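Local coordinates for stage III sporulation protein AB (PDB 6BS9) that is essential for sporulation in Bacillus subtilis and probably works as part of a secretion-system-like transport apparatus, at residues Q9-R14 / D121-Q126; A43-T48 / D77-K82. All blocks are in the same frame, centred on the assembly; numbering follows the deposited sequence. Where two conformers were deposited one is given.

Interaction 1: Q9-R14 / D121-Q126; sequences QIRQLR and DAEQAQ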
loop_
_atom_site.group_PDB
_atom_site.type_symbol
_atom_site.label_atom_id
_atom_site.label_comp_id
_atom_site.label_asym_id
_atom_site.label_seq_id
_atom_site.Cartn_x
_atom_site.Cartn_y
_atom_site.Cartn_z
ATOM N N GLN A 9 7.178 1.844 8.485
ATOM C CA GLN A 9 6.790 1.337 7.190
ATOM C C GLN A 9 5.276 1.490 6.978
ATOM O O GLN A 9 4.826 1.818 5.870
ATOM C CB GLN A 9 7.253 -0.106 7.005
ATOM C CG GLN A 9 8.767 -0.240 6.791
ATOM C CD GLN A 9 9.250 -1.684 6.532
ATOM O OE1 GLN A 9 8.469 -2.639 6.371
ATOM N NE2 GLN A 9 10.565 -1.830 6.540
ATOM N N ILE A 10 4.501 1.370 8.061
ATOM C CA ILE A 10 3.067 1.640 7.965
ATOM C C ILE A 10 2.821 3.080 7.619
ATOM O O ILE A 10 2.028 3.399 6.773
ATOM C CB ILE A 10 2.365 1.251 9.274
ATOM C CG1 ILE A 10 2.465 -0.267 9.424
ATOM C CG2 ILE A 10 0.900 1.640 9.226
ATOM C CD1 ILE A 10 2.118 -0.737 10.810
ATOM N N ARG A 11 3.594 3.962 8.206
ATOM C CA ARG A 11 3.439 5.387 7.961
ATOM C C ARG A 11 3.685 5.719 6.518
ATOM O O ARG A 11 2.931 6.483 5.899
ATOM C CB ARG A 11 4.395 6.159 8.882
ATOM C CG ARG A 11 4.134 7.621 9.004
ATOM C CD ARG A 11 5.065 8.219 10.047
ATOM N NE ARG A 11 6.476 8.060 9.700
ATOM C CZ ARG A 11 7.326 7.547 10.583
ATOM N NH1 ARG A 11 8.580 7.436 10.228
ATOM N NH2 ARG A 11 6.905 7.150 11.837
ATOM N N GLN A 12 4.755 5.148 5.980
ATOM C CA GLN A 12 5.075 5.267 4.538
ATOM C C GLN A 12 3.982 4.726 3.629
ATOM O O GLN A 12 3.694 5.325 2.611
ATOM C CB GLN A 12 6.367 4.468 4.230
ATOM C CG GLN A 12 7.649 5.110 4.744
ATOM C CD GLN A 12 8.845 4.188 4.566
ATOM O OE1 GLN A 12 8.766 2.970 4.660
ATOM N NE2 GLN A 12 9.957 4.778 4.281
ATOM N N LEU A 13 3.396 3.554 4.002
ATOM C CA LEU A 13 2.301 2.976 3.235
ATOM C C LEU A 13 1.061 3.881 3.238
ATOM O O LEU A 13 0.446 4.086 2.198
ATOM C CB LEU A 13 1.971 1.602 3.761
ATOM C CG LEU A 13 2.971 0.524 3.352
ATOM C CD1 LEU A 13 2.790 -0.669 4.222
ATOM C CD2 LEU A 13 2.814 0.138 1.903
ATOM N N ARG A 14 0.742 4.464 4.385
ATOM C CA ARG A 14 -0.373 5.412 4.497
ATOM C C ARG A 14 -0.146 6.627 3.591
ATOM O O ARG A 14 -1.084 7.109 2.971
ATOM C CB ARG A 14 -0.427 5.845 5.969
ATOM C CG ARG A 14 -1.642 6.601 6.537
ATOM C CD ARG A 14 -3.038 5.975 6.488
ATOM N NE ARG A 14 -3.990 7.055 6.677
ATOM C CZ ARG A 14 -4.179 8.042 5.814
ATOM N NH1 ARG A 14 -3.556 8.051 4.628
ATOM N NH2 ARG A 14 -5.015 9.008 6.151
ATOM N N ASP A 121 -1.056 0.656 17.049
ATOM C CA ASP A 121 -0.794 -0.593 17.759
ATOM C C ASP A 121 0.717 -0.832 17.789
ATOM O O ASP A 121 1.292 -1.039 18.844
ATOM C CB ASP A 121 -1.481 -1.752 17.046
ATOM C CG ASP A 121 -3.028 -1.729 17.135
ATOM O OD1 ASP A 121 -3.584 -1.033 18.019
ATOM O OD2 ASP A 121 -3.681 -2.467 16.384
ATOM N N ALA A 122 1.356 -0.618 16.641
ATOM C CA ALA A 122 2.756 -0.740 16.517
ATOM C C ALA A 122 3.568 0.267 17.324
ATOM O O ALA A 122 4.511 -0.125 18.008
ATOM C CB ALA A 122 3.144 -0.697 15.073
ATOM N N GLU A 123 3.140 1.507 17.351
ATOM C CA GLU A 123 3.756 2.488 18.223
ATOM C C GLU A 123 3.597 2.124 19.698
ATOM O O GLU A 123 4.497 2.400 20.506
ATOM C CB GLU A 123 3.180 3.873 17.997
ATOM C CG GLU A 123 3.594 4.509 16.695
ATOM C CD GLU A 123 4.986 5.069 16.699
ATOM O OE1 GLU A 123 5.640 5.132 17.765
ATOM O OE2 GLU A 123 5.473 5.386 15.586
ATOM N N GLN A 124 2.414 1.617 20.063
ATOM C CA GLN A 124 2.135 1.212 21.445
ATOM C C GLN A 124 3.060 0.047 21.869
ATOM O O GLN A 124 3.670 0.125 22.947
ATOM C CB GLN A 124 0.650 0.863 21.619
ATOM C CG GLN A 124 0.302 -0.022 22.816
ATOM C CD GLN A 124 -1.200 -0.290 22.950
ATOM O OE1 GLN A 124 -2.030 0.278 22.247
ATOM N NE2 GLN A 124 -1.534 -1.204 23.806
ATOM N N ALA A 125 3.185 -0.977 21.015
ATOM C CA ALA A 125 4.145 -2.102 21.237
ATOM C C ALA A 125 5.608 -1.640 21.433
ATOM O O ALA A 125 6.226 -2.007 22.424
ATOM C CB ALA A 125 4.090 -3.089 20.091
ATOM N N GLN A 126 6.066 -0.745 20.549
ATOM C CA GLN A 126 7.362 -0.072 20.636
ATOM C C GLN A 126 7.578 0.634 21.934
ATOM O O GLN A 126 8.616 0.449 22.614
ATOM C CB GLN A 126 7.517 0.990 19.554
ATOM C CG GLN A 126 8.959 1.327 19.215
ATOM C CD GLN A 126 9.125 2.651 18.411
ATOM O OE1 GLN A 126 8.169 3.218 17.872
ATOM N NE2 GLN A 126 10.355 3.124 18.323
HETATM O O HOH W 1 4.645 6.211 13.058
#
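Ile-10 and Ala-122 face each other where helix 2-26 passes helix 101-128, and Arg-11 and Glu-123 span the more exposed flank of the same gap. The apolar half is slight: Ile-10 CD1 lies 4.4 Å from Ala-122 CB. With CD1 anti to CA (chi2 166°), the isoleucine side chain is stretched out, and its last methyl does the touching. The reach is needed, because the helices stand well apart here, with 8.9 Å between the CA atoms of Ile-10 and Ala-122. The small alanine also lets Arg-6 and Pro-7, earlier on helix 2-26, pack on it, while Ile-10 also packs on Leu-115, Glu-119 and Leu-81.

The charged pair does not meet directly. Arg-11 NH2 and Glu-123 OE2 are 4.4 Å apart, too far for a salt bridge, although the carboxylate oxygen sits at the edge of the guanidinium, near its plane. A water closes the gap: it accepts from Arg-11 NH2 at 2.7 Å and donates to Glu-123 OE2 at 2.8 Å. Glu-123 bends at chi2 (-77°), which brings its carboxylate nearer the arginine than the direction of its CB would suggest. Long, flexible charged chains suit this flank, where opposite charges can probably attract through the water. The two helices run in opposite directions, and an apolar seam with charged residues at its solvent edge is the usual pattern where antiparallel helices pack; here the charges meet through a water, between the first and last helices of this all-helical fragment of SpoIIIAB.

Interaction 2: A43-T48 / D77-K82; sequences AQPVST and DTLSLK
A cis-proline turn at Pro-45, leading into helix 46-58, packs on the Thr-78–Leu-79 part of the loop that joins helices 64-75 and 83-95 in this all-helical fragment. The cis peptide before Pro-45 turns the chain sharply, and the rigid ring projects toward the other loop, where its CB and CG do most of the work. Pro-45 CG comes to 3.4 Å from the carbonyl oxygen Thr-78 O, a close approach of ring carbon to carbonyl.

Beside it, Pro-45 CB lies 4.0 Å from Thr-78 OG1. That hydroxyl stands between the backbone N and the carbonyl carbon (chi1 60°) and is hydrogen-bonded to Val-75 O of helix 64-75. A threonine therefore serves both needs, tying its polar atom back to the preceding helix while its CB lies against the proline.

Leu-79 supplies the apolar cover. Its CB points past the turn, yet the branched end swings back, with CG beside the backbone N and anti to the carbonyl carbon (chi1 -53°). Gln-9 of helix 2-26 touches both Pro-45 and Leu-79, so the two loops share a neighbour. Farther along, Lys-82 is the N-cap of helix 83-95, its backbone N bonded to the Glu-85 carboxylate. A single leucine methyl spans two residues of the turn: Leu-79 CD2 is 4.0 Å from Pro-45 CB and 4.3 Å from Val-46 CG2.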
loop_
_atom_site.group_PDB
_atom_site.type_symbol
_atom_site.label_atom_id
_atom_site.label_comp_id
_atom_site.label_asym_id
_atom_site.label_seq_id
_atom_site.Cartn_x
_atom_site.Cartn_y
_atom_site.Cartn_z
ATOM N N ALA A 43 11.794 5.433 0.516
ATOM C CA ALA A 43 12.923 4.640 0.860
ATOM C C ALA A 43 12.565 3.174 0.720
ATOM O O ALA A 43 11.425 2.803 0.787
ATOM C CB ALA A 43 13.343 4.930 2.325
ATOM N N GLN A 44 13.604 2.371 0.573
ATOM C CA GLN A 44 13.475 0.921 0.565
ATOM C C GLN A 44 13.280 0.447 1.977
ATOM O O GLN A 44 13.744 1.099 2.867
ATOM C CB GLN A 44 14.731 0.280 0.034
ATOM C CG GLN A 44 15.046 0.706 -1.385
ATOM C CD GLN A 44 14.305 -0.092 -2.364
ATOM O OE1 GLN A 44 13.174 -0.639 -2.126
ATOM N NE2 GLN A 44 14.983 -0.282 -3.489
ATOM N N PRO A 45 12.587 -0.653 2.180
ATOM C CA PRO A 45 12.084 -1.577 1.116
ATOM C C PRO A 45 10.655 -1.282 0.592
ATOM O O PRO A 45 10.277 -1.850 -0.441
ATOM C CB PRO A 45 12.115 -2.959 1.808
ATOM C CG PRO A 45 11.909 -2.607 3.256
ATOM C CD PRO A 45 12.642 -1.291 3.495
ATOM N N VAL A 46 9.911 -0.360 1.218
ATOM C CA VAL A 46 8.539 -0.082 0.772
ATOM C C VAL A 46 8.478 0.441 -0.648
ATOM O O VAL A 46 7.601 0.070 -1.411
ATOM C CB VAL A 46 7.845 0.896 1.725
ATOM C CG1 VAL A 46 6.516 1.355 1.212
ATOM C CG2 VAL A 46 7.617 0.216 3.088
ATOM N N SER A 47 9.443 1.259 -1.028
ATOM C CA SER A 47 9.587 1.708 -2.426
ATOM C C SER A 47 9.417 0.626 -3.486
ATOM O O SER A 47 8.693 0.820 -4.467
ATOM C CB SER A 47 10.976 2.315 -2.636
ATOM O OG SER A 47 11.113 2.785 -3.937
ATOM N N THR A 48 9.975 -0.546 -3.232
ATOM C CA THR A 48 9.897 -1.667 -4.175
ATOM C C THR A 48 8.490 -2.236 -4.402
ATOM O O THR A 48 8.132 -2.679 -5.503
ATOM C CB THR A 48 10.847 -2.792 -3.745
ATOM O OG1 THR A 48 12.163 -2.237 -3.673
ATOM C CG2 THR A 48 10.882 -3.877 -4.828
ATOM N N ASP A 77 8.293 -10.472 1.966
ATOM C CA ASP A 77 9.327 -10.887 2.919
ATOM C C ASP A 77 10.390 -9.828 3.163
ATOM O O ASP A 77 11.117 -9.915 4.118
ATOM C CB ASP A 77 9.996 -12.196 2.455
ATOM C CG ASP A 77 9.069 -13.407 2.598
ATOM O OD1 ASP A 77 8.141 -13.424 3.450
ATOM O OD2 ASP A 77 9.279 -14.384 1.853
ATOM N N THR A 78 10.500 -8.809 2.303
ATOM C CA THR A 78 11.446 -7.735 2.574
ATOM C C THR A 78 10.940 -6.724 3.620
ATOM O O THR A 78 11.703 -5.877 4.131
ATOM C CB THR A 78 11.846 -7.034 1.261
ATOM O OG1 THR A 78 10.696 -6.472 0.631
ATOM C CG2 THR A 78 12.478 -8.051 0.277
ATOM N N LEU A 79 9.645 -6.755 3.883
ATOM C CA LEU A 79 9.033 -5.749 4.728
ATOM C C LEU A 79 9.105 -6.237 6.151
ATOM O O LEU A 79 9.447 -7.394 6.390
ATOM C CB LEU A 79 7.592 -5.502 4.284
ATOM C CG LEU A 79 7.393 -5.175 2.801
ATOM C CD1 LEU A 79 5.936 -4.851 2.567
ATOM C CD2 LEU A 79 8.269 -4.007 2.294
ATOM N N SER A 80 8.810 -5.335 7.078
ATOM C CA SER A 80 8.851 -5.589 8.534
ATOM C C SER A 80 7.439 -5.458 9.136
ATOM O O SER A 80 7.253 -4.883 10.179
ATOM C CB SER A 80 9.835 -4.633 9.203
ATOM O OG SER A 80 11.134 -4.872 8.687
ATOM N N LEU A 81 6.469 -6.079 8.483
ATOM C CA LEU A 81 5.085 -5.985 8.876
ATOM C C LEU A 81 4.534 -7.330 9.388
ATOM O O LEU A 81 5.057 -8.360 9.075
ATOM C CB LEU A 81 4.296 -5.486 7.656
ATOM C CG LEU A 81 4.730 -4.131 7.047
ATOM C CD1 LEU A 81 3.922 -3.777 5.827
ATOM C CD2 LEU A 81 4.672 -3.005 8.084
ATOM N N LYS A 82 3.423 -7.275 10.086
ATOM C CA LYS A 82 2.676 -8.448 10.547
ATOM C C LYS A 82 1.566 -8.829 9.581
ATOM O O LYS A 82 1.241 -8.094 8.645
ATOM C CB LYS A 82 2.127 -8.201 11.957
ATOM C CG LYS A 82 3.238 -7.846 12.950
ATOM C CD LYS A 82 2.726 -7.606 14.341
ATOM C CE LYS A 82 2.953 -8.765 15.287
ATOM N NZ LYS A 82 4.374 -8.779 15.768
#

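Helix 2-26 joins the two contacts, whose centres are about 13 Å apart. Ile-10 and Arg-11 of interaction 1 face helix 101-128, while Gln-9 turns to Pro-45, Leu-79 and Ser-80, and Gln-12 to Val-46 near the start of helix 46-58. Gln-9 uses both ends of its amide: OE1 probably accepts a hydrogen bond from Ser-80 N at 2.8 Å, and NE2 packs 3.6 Å from Pro-45 CG. Gln-12 OE1 lies 3.4 Å from Val-46 CG2. Leu-81 of segment 77-82 packs on Leu-13. Along the chain, interaction 2 lies among the 106 residues between 9-14 and 121-126. A sulfate, probably from the crystallisation liquor, lies about 5 Å from the Ala-122 side chain.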